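Local coordinates for hypothetical fimbrial assembly protein (Parabacteroides distasonis, PDB 3R4R), which is a putative component of the fimbrial tip, part of the surface filaments that mediate bacterial cell adhesion and biofilm formation, at residues A50-D55 with T118-V123; G56-F61 with N125-K130. All blocks are in the same frame, centred on the assembly; numbering follows the deposited sequence. Where two conformers were deposited one is given.

From the N terminus, the chain runs up strand 46-52, turns back into strand 58-65 and follows it as the antiparallel neighbour. Contact 1 takes residues 50-55, on the way into the turn, and contact 2 residues 56-61, on the way out. Both close long loops onto the same later connection, which lies between strands 96-104 and 131-132. Contact 1 closes on 118-123 and contact 2 on 125-130, so the two closures cross without nesting. Their centres are about 4 Å apart. Val51 N lies 2.8 Å from Tyr60 O inside the hairpin, and Asp121 OD1 lies 2.7 Å from Thr128 OG1 inside the connection; both are probable hydrogen bonds.

Contact 1: residues A50-D55 with T118-V123; sequences AVFDKD and TTYDGV
Thr119 and Tyr120 bring the 118-123 loop against the ring of Phe52, on strand 46-52. Thr118 comes first and turns its side chain away from the strand. Its backbone is hydrogen-bonded to that of Arg58, which ties the loop to the returning strand of the hairpin. Thr119 also points its side chain away and meets Phe52 through its backbone: Thr119 C lies 4.0 Å from Phe52 CE1.

Tyr120 makes the main contact. Its backbone N is 3.6 Å from Phe52 CE1. Its CB sits over one face of the Phe52 ring, toward the rim, 3.9 Å from the ring centroid. This is a CH-pi contact, with CB 17° off the ring normal. With CG anti to the backbone N (chi1 -178°), the tyrosine ring runs on across the Phe52 face and presents its CD1 to Phe52 CE2, at 3.9 Å. The two rings form an edge-to-face pair, the edge of Tyr120 turned to the face of Phe52. Their centroids are 5.4 Å apart and their planes stand at 71°. The side-chain contact is apolar, and one phenylalanine face receives both the CB and the ring edge.

Beyond Tyr120 the loop leaves the strand. Thr128 OG1 is hydrogen-bonded to both Asp121 OD1 and Tyr120 O, so this part is fastened to the next turn of its own connection.

Phe52 is buried. It touches Arg58 on strand 58-65 and Ser99 and Leu101 on strand 96-104, the two strands that flank strand 46-52 in the sheet, and Tyr120 also reaches Leu101, so the loop lies over this three-stranded part of the sheet.

Contact 2: residues G56-F61 with N125-K130; sequences GKRIYF and NSYTAK. With EDO (1,2-ethanediol), chain H.
Arg58 and Tyr127 meet through their polar ends, with the side chains crossing at about a right angle. Arg58 NH1 donates a hydrogen bond of 2.8 Å to Tyr127 OH. The N-H...O angle is 149°. The hydroxyl lies at the edge of the guanidinium, close to its plane, while the tyrosine ring is turned 73° from that plane. The arginine chain is extended through CD, which lies 3.5 Å from Tyr127 OH; the bend at chi3 (62°) then turns the guanidinium so that NH1 meets the same hydroxyl. Phe61 CD1 sits 3.5 Å above the centre of one guanidinium face.

Arg58 begins strand 58-65, the second strand of the hairpin formed with 46-52. Next along it comes a classic beta bulge, where Ile59 and Tyr60 both face Val51. Tyr127 opens a short run of helical backbone, 127-129, in the loop between strands 96-104 and 131-132.

Tyr127 is a buried residue, and its OH bonds to a residue of each hairpin strand, the second being His48 through NE2. Arg58 NH2 is hydrogen-bonded to Asp115 O. The Tyr127 ring packs on Ala50 and Leu101 and meets the Phe52 ring nearly at a right angle. Lys130 NZ makes a weak hydrogen bond of 3.3 Å to O1 of a 1,2-ethanediol, probably from the crystallisation liquor.

Contact 1: residues A50-D55 with T118-V123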
ATOM      1  N   ALA A  50      10.545  12.885   0.275  1.00 33.02           N
ATOM      2  CA  ALA A  50      11.713  13.142   1.096  1.00 34.28           C
ATOM      3  C   ALA A  50      12.971  12.808   0.314  1.00 39.98           C
ATOM      4  O   ALA A  50      12.993  11.795  -0.380  1.00 39.63           O
ATOM      5  CB  ALA A  50      11.631  12.328   2.390  1.00 33.79           C
ATOM      6  N   VAL A  51      14.004  13.666   0.400  1.00 38.81           N
ATOM      7  CA  VAL A  51      15.305  13.480  -0.263  1.00 42.00           C
ATOM      8  C   VAL A  51      16.381  13.388   0.834  1.00 47.17           C
ATOM      9  O   VAL A  51      16.437  14.247   1.721  1.00 47.26           O
ATOM     10  CB  VAL A  51      15.628  14.589  -1.319  1.00 47.98           C
ATOM     11  CG1 VAL A  51      17.011  14.400  -1.926  1.00 50.16           C
ATOM     12  CG2 VAL A  51      14.569  14.630  -2.421  1.00 47.12           C
ATOM     13  N   PHE A  52      17.214  12.340   0.767  1.00 45.07           N
ATOM     14  CA  PHE A  52      18.253  12.063   1.762  1.00 45.87           C
ATOM     15  C   PHE A  52      19.628  11.991   1.158  1.00 52.75           C
ATOM     16  O   PHE A  52      19.759  11.511   0.030  1.00 52.76           O
ATOM     17  CB  PHE A  52      17.985  10.717   2.474  1.00 45.90           C
ATOM     18  CG  PHE A  52      16.628  10.561   3.093  1.00 44.99           C
ATOM     19  CD1 PHE A  52      16.403  10.931   4.415  1.00 46.28           C
ATOM     20  CD2 PHE A  52      15.576   9.997   2.373  1.00 46.68           C
ATOM     21  CE1 PHE A  52      15.144  10.780   4.993  1.00 45.14           C
ATOM     22  CE2 PHE A  52      14.317   9.840   2.952  1.00 47.21           C
ATOM     23  CZ  PHE A  52      14.107  10.232   4.257  1.00 44.37           C
ATOM     24  N   ASP A  53      20.668  12.335   1.953  1.00 52.22           N
ATOM     25  CA  ASP A  53      22.056  12.200   1.506  1.00 56.30           C
ATOM     26  C   ASP A  53      22.531  10.733   1.728  1.00 62.63           C
ATOM     27  O   ASP A  53      21.738   9.890   2.161  1.00 60.41           O
ATOM     28  CB  ASP A  53      22.994  13.219   2.205  1.00 59.31           C
ATOM     29  CG  ASP A  53      23.112  13.192   3.726  1.00 65.52           C
ATOM     30  OD1 ASP A  53      22.802  12.147   4.333  1.00 62.75           O
ATOM     31  OD2 ASP A  53      23.631  14.174   4.295  1.00 73.23           O
ATOM     32  N   LYS A  54      23.814  10.441   1.444  1.00 63.79           N
ATOM     33  CA  LYS A  54      24.396   9.107   1.591  1.00 65.31           C
ATOM     34  C   LYS A  54      24.345   8.611   3.063  1.00 68.33           C
ATOM     35  O   LYS A  54      24.250   7.405   3.283  1.00 69.28           O
ATOM     36  CB  LYS A  54      25.861   9.082   1.086  1.00 71.33           C
ATOM     37  CG  LYS A  54      26.873   9.942   1.833  1.00 83.17           C
ATOM     38  CD  LYS A  54      28.293   9.635   1.356  1.00 94.30           C
ATOM     39  CE  LYS A  54      29.374  10.351   2.134  1.00100.28           C
ATOM     40  NZ  LYS A  54      30.737   9.981   1.645  1.00108.00           N
ATOM     41  N   ASP A  55      24.381   9.536   4.045  1.00 62.41           N
ATOM     42  CA  ASP A  55      24.405   9.240   5.479  1.00 61.02           C
ATOM     43  C   ASP A  55      22.975   9.074   6.079  1.00 61.74           C
ATOM     44  O   ASP A  55      22.859   8.793   7.282  1.00 61.51           O
ATOM     45  CB  ASP A  55      25.147  10.382   6.210  1.00 63.52           C
ATOM     46  CG  ASP A  55      26.549  10.690   5.672  1.00 72.56           C
ATOM     47  OD1 ASP A  55      27.219   9.753   5.183  1.00 74.58           O
ATOM     48  OD2 ASP A  55      26.985  11.864   5.776  1.00 77.64           O
ATOM     49  N   THR A 118      13.764  13.664  10.744  1.00 43.76           N
ATOM     50  CA  THR A 118      14.984  14.308  10.255  1.00 45.57           C
ATOM     51  C   THR A 118      16.010  13.299   9.671  1.00 53.39           C
ATOM     52  O   THR A 118      16.973  13.739   9.031  1.00 55.98           O
ATOM     53  CB  THR A 118      15.619  15.085  11.403  1.00 45.90           C
ATOM     54  OG1 THR A 118      15.813  14.185  12.484  1.00 49.41           O
ATOM     55  CG2 THR A 118      14.728  16.217  11.899  1.00 39.44           C
ATOM     56  N   THR A 119      15.809  11.980   9.873  1.00 48.70           N
ATOM     57  CA  THR A 119      16.685  10.927   9.330  1.00 48.47           C
ATOM     58  C   THR A 119      15.854   9.773   8.794  1.00 49.39           C
ATOM     59  O   THR A 119      14.764   9.537   9.297  1.00 47.22           O
ATOM     60  CB  THR A 119      17.704  10.397  10.376  1.00 52.42           C
ATOM     61  OG1 THR A 119      17.031   9.748  11.468  1.00 49.58           O
ATOM     62  CG2 THR A 119      18.677  11.467  10.862  1.00 49.31           C
ATOM     63  N   TYR A 120      16.394   9.020   7.820  1.00 47.47           N
ATOM     64  CA  TYR A 120      15.737   7.836   7.276  1.00 47.12           C
ATOM     65  C   TYR A 120      15.751   6.689   8.313  1.00 54.30           C
ATOM     66  O   TYR A 120      14.691   6.207   8.687  1.00 52.76           O
ATOM     67  CB  TYR A 120      16.380   7.383   5.952  1.00 48.84           C
ATOM     68  CG  TYR A 120      15.682   6.186   5.340  1.00 49.51           C
ATOM     69  CD1 TYR A 120      14.450   6.319   4.706  1.00 48.94           C
ATOM     70  CD2 TYR A 120      16.268   4.929   5.362  1.00 52.62           C
ATOM     71  CE1 TYR A 120      13.799   5.217   4.153  1.00 48.43           C
ATOM     72  CE2 TYR A 120      15.633   3.824   4.799  1.00 53.39           C
ATOM     73  CZ  TYR A 120      14.405   3.975   4.184  1.00 59.04           C
ATOM     74  OH  TYR A 120      13.783   2.889   3.615  1.00 65.77           O
ATOM     75  N   ASP A 121      16.931   6.263   8.767  1.00 57.88           N
ATOM     76  CA  ASP A 121      17.082   5.230   9.786  1.00 61.36           C
ATOM     77  C   ASP A 121      17.783   5.851  10.972  1.00 69.72           C
ATOM     78  O   ASP A 121      18.879   6.385  10.822  1.00 72.30           O
ATOM     79  CB  ASP A 121      17.830   3.990   9.253  1.00 65.90           C
ATOM     80  CG  ASP A 121      17.781   2.767  10.170  1.00 77.15           C
ATOM     81  OD1 ASP A 121      16.704   2.506  10.769  1.00 73.40           O
ATOM     82  OD2 ASP A 121      18.771   2.009  10.197  1.00 88.40           O
ATOM     83  N   GLY A 122      17.113   5.848  12.114  1.00 67.39           N
ATOM     84  CA  GLY A 122      17.605   6.437  13.350  1.00 70.01           C
ATOM     85  C   GLY A 122      16.879   5.909  14.567  1.00 77.90           C
ATOM     86  O   GLY A 122      15.863   5.210  14.430  1.00 76.93           O
ATOM     87  N   VAL A 123      17.399   6.247  15.776  1.00 78.08           N
ATOM     88  CA  VAL A 123      16.818   5.805  17.053  1.00 79.78           C
ATOM     89  C   VAL A 123      15.508   6.585  17.313  1.00 81.38           C
ATOM     90  O   VAL A 123      14.447   5.978  17.535  1.00 79.94           O
ATOM     91  CB  VAL A 123      17.830   5.971  18.214  1.00 86.80           C
TER

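Contact 2: residues G56-F61 with N125-K130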
ATOM      1  N   GLY A  56      21.927   9.207   5.241  1.00 54.47           N
ATOM      2  CA  GLY A  56      20.524   9.103   5.644  1.00 50.35           C
ATOM      3  C   GLY A  56      19.908  10.365   6.243  1.00 51.55           C
ATOM      4  O   GLY A  56      18.832  10.325   6.855  1.00 49.83           O
ATOM      5  N   LYS A  57      20.568  11.498   6.070  1.00 47.38           N
ATOM      6  CA  LYS A  57      20.086  12.763   6.615  1.00 46.34           C
ATOM      7  C   LYS A  57      19.134  13.394   5.603  1.00 50.31           C
ATOM      8  O   LYS A  57      19.497  13.531   4.428  1.00 51.06           O
ATOM      9  CB  LYS A  57      21.286  13.694   6.955  1.00 47.76           C
ATOM     10  CG  LYS A  57      20.918  14.989   7.656  1.00 53.59           C
ATOM     11  CD  LYS A  57      22.172  15.827   7.926  1.00 72.69           C
ATOM     12  CE  LYS A  57      21.881  17.137   8.624  1.00 89.83           C
ATOM     13  NZ  LYS A  57      23.123  17.912   8.909  1.00 97.33           N
ATOM     14  N   ARG A  58      17.925  13.774   6.041  1.00 45.53           N
ATOM     15  CA  ARG A  58      16.979  14.380   5.115  1.00 44.54           C
ATOM     16  C   ARG A  58      17.456  15.782   4.795  1.00 50.80           C
ATOM     17  O   ARG A  58      17.712  16.561   5.710  1.00 50.92           O
ATOM     18  CB  ARG A  58      15.539  14.373   5.660  1.00 42.28           C
ATOM     19  CG  ARG A  58      14.494  14.719   4.583  1.00 44.16           C
ATOM     20  CD  ARG A  58      13.097  14.783   5.141  1.00 48.22           C
ATOM     21  NE  ARG A  58      12.948  15.826   6.163  1.00 48.60           N
ATOM     22  CZ  ARG A  58      11.854  15.996   6.897  1.00 56.18           C
ATOM     23  NH1 ARG A  58      10.829  15.160   6.781  1.00 44.85           N
ATOM     24  NH2 ARG A  58      11.804  16.960   7.807  1.00 44.30           N
ATOM     25  N   ILE A  59      17.641  16.069   3.490  1.00 48.74           N
ATOM     26  CA  ILE A  59      18.109  17.375   3.020  1.00 49.54           C
ATOM     27  C   ILE A  59      16.906  18.175   2.468  1.00 54.40           C
ATOM     28  O   ILE A  59      16.923  19.394   2.524  1.00 55.94           O
ATOM     29  CB  ILE A  59      19.255  17.267   1.964  1.00 53.92           C
ATOM     30  CG1 ILE A  59      18.796  16.554   0.652  1.00 53.47           C
ATOM     31  CG2 ILE A  59      20.529  16.622   2.574  1.00 53.68           C
ATOM     32  CD1 ILE A  59      19.744  16.661  -0.542  1.00 61.27           C
ATOM     33  N   TYR A  60      15.862  17.495   1.978  1.00 48.81           N
ATOM     34  CA  TYR A  60      14.690  18.152   1.405  1.00 48.08           C
ATOM     35  C   TYR A  60      13.437  17.321   1.635  1.00 50.34           C
ATOM     36  O   TYR A  60      13.509  16.083   1.645  1.00 50.43           O
ATOM     37  CB  TYR A  60      14.923  18.361  -0.119  1.00 50.46           C
ATOM     38  CG  TYR A  60      13.752  18.903  -0.926  1.00 51.07           C
ATOM     39  CD1 TYR A  60      13.566  20.268  -1.090  1.00 55.55           C
ATOM     40  CD2 TYR A  60      12.867  18.047  -1.574  1.00 50.07           C
ATOM     41  CE1 TYR A  60      12.501  20.774  -1.836  1.00 57.06           C
ATOM     42  CE2 TYR A  60      11.789  18.542  -2.316  1.00 51.26           C
ATOM     43  CZ  TYR A  60      11.631  19.910  -2.472  1.00 62.52           C
ATOM     44  OH  TYR A  60      10.602  20.435  -3.233  1.00 65.44           O
ATOM     45  N   PHE A  61      12.280  18.000   1.769  1.00 43.29           N
ATOM     46  CA  PHE A  61      10.986  17.328   1.807  1.00 40.14           C
ATOM     47  C   PHE A  61       9.926  18.288   1.263  1.00 43.98           C
ATOM     48  O   PHE A  61      10.046  19.500   1.447  1.00 44.89           O
ATOM     49  CB  PHE A  61      10.602  16.798   3.213  1.00 39.65           C
ATOM     50  CG  PHE A  61       9.868  17.772   4.101  1.00 39.41           C
ATOM     51  CD1 PHE A  61      10.566  18.651   4.921  1.00 42.39           C
ATOM     52  CD2 PHE A  61       8.479  17.835   4.090  1.00 37.10           C
ATOM     53  CE1 PHE A  61       9.888  19.579   5.710  1.00 42.89           C
ATOM     54  CE2 PHE A  61       7.805  18.779   4.859  1.00 40.02           C
ATOM     55  CZ  PHE A  61       8.511  19.639   5.675  1.00 39.05           C
ATOM     56  N   ASN A 125      12.877   9.961  15.932  1.00 60.13           N
ATOM     57  CA  ASN A 125      12.321  10.761  14.830  1.00 55.55           C
ATOM     58  C   ASN A 125      12.850  10.265  13.457  1.00 52.34           C
ATOM     59  O   ASN A 125      13.414  11.028  12.661  1.00 50.77           O
ATOM     60  CB  ASN A 125      12.645  12.274  15.022  1.00 57.57           C
ATOM     61  CG  ASN A 125      12.201  12.859  16.342  1.00 87.02           C
ATOM     62  OD1 ASN A 125      11.023  12.854  16.721  1.00 84.54           O
ATOM     63  ND2 ASN A 125      13.152  13.380  17.079  1.00 82.37           N
ATOM     64  N   SER A 126      12.629   8.991  13.182  1.00 47.05           N
ATOM     65  CA  SER A 126      13.051   8.397  11.918  0.50 45.53           C
ATOM     66  C   SER A 126      11.864   7.802  11.153  1.00 48.26           C
ATOM     67  O   SER A 126      10.825   7.466  11.749  1.00 46.71           O
ATOM     68  CB  SER A 126      14.101   7.323  12.154  0.50 49.58           C
ATOM     69  OG  SER A 126      13.643   6.320  13.046  0.50 56.10           O
ATOM     70  N   TYR A 127      12.022   7.680   9.815  1.00 43.74           N
ATOM     71  CA  TYR A 127      11.024   7.098   8.934  1.00 41.92           C
ATOM     72  C   TYR A 127      10.911   5.613   9.159  1.00 48.20           C
ATOM     73  O   TYR A 127       9.815   5.083   9.028  1.00 47.80           O
ATOM     74  CB  TYR A 127      11.359   7.371   7.463  1.00 42.21           C
ATOM     75  CG  TYR A 127      11.065   8.783   7.015  1.00 41.44           C
ATOM     76  CD1 TYR A 127      12.011   9.793   7.165  1.00 44.62           C
ATOM     77  CD2 TYR A 127       9.875   9.095   6.368  1.00 39.29           C
ATOM     78  CE1 TYR A 127      11.771  11.083   6.696  1.00 44.41           C
ATOM     79  CE2 TYR A 127       9.635  10.375   5.873  1.00 39.46           C
ATOM     80  CZ  TYR A 127      10.584  11.366   6.044  1.00 43.91           C
ATOM     81  OH  TYR A 127      10.332  12.647   5.630  1.00 42.98           O
ATOM     82  N   THR A 128      12.038   4.925   9.496  1.00 47.40           N
ATOM     83  CA  THR A 128      12.021   3.475   9.742  1.00 48.17           C
ATOM     84  C   THR A 128      11.266   3.152  11.051  1.00 48.81           C
ATOM     85  O   THR A 128      10.665   2.081  11.149  1.00 48.68           O
ATOM     86  CB  THR A 128      13.426   2.887   9.772  1.00 55.52           C
ATOM     87  OG1 THR A 128      14.230   3.670  10.660  1.00 62.11           O
ATOM     88  CG2 THR A 128      14.063   2.834   8.382  1.00 50.13           C
ATOM     89  N   ALA A 129      11.288   4.070  12.031  1.00 43.99           N
ATOM     90  CA  ALA A 129      10.590   3.892  13.305  1.00 44.98           C
ATOM     91  C   ALA A 129       9.104   4.304  13.203  1.00 50.22           C
ATOM     92  O   ALA A 129       8.290   3.848  14.020  1.00 52.17           O
ATOM     93  CB  ALA A 129      11.278   4.704  14.395  1.00 46.83           C
ATOM     94  N   LYS A 130       8.753   5.151  12.201  1.00 43.77           N
ATOM     95  CA  LYS A 130       7.406   5.700  12.012  1.00 41.92           C
ATOM     96  C   LYS A 130       6.365   4.604  11.723  1.00 48.65           C
ATOM     97  O   LYS A 130       6.570   3.705  10.895  1.00 49.60           O
ATOM     98  CB  LYS A 130       7.370   6.742  10.862  1.00 41.03           C
ATOM     99  CG  LYS A 130       6.023   7.473  10.668  1.00 42.71           C
ATOM    100  CD  LYS A 130       5.602   8.314  11.891  1.00 46.03           C
ATOM    101  CE  LYS A 130       4.248   8.955  11.738  1.00 44.09           C
ATOM    102  NZ  LYS A 130       3.947   9.794  12.919  1.00 50.51           N
TER
HETATM  103  C1  EDO H 325      -0.151   9.419  11.853  1.00 48.24           C
HETATM  104  O1  EDO H 325       0.703   8.997  12.936  1.00 52.92           O
HETATM  105  C2  EDO H 325      -1.200   8.372  11.483  1.00 44.17           C
HETATM  106  O2  EDO H 325      -2.148   8.135  12.544  1.00 53.81           O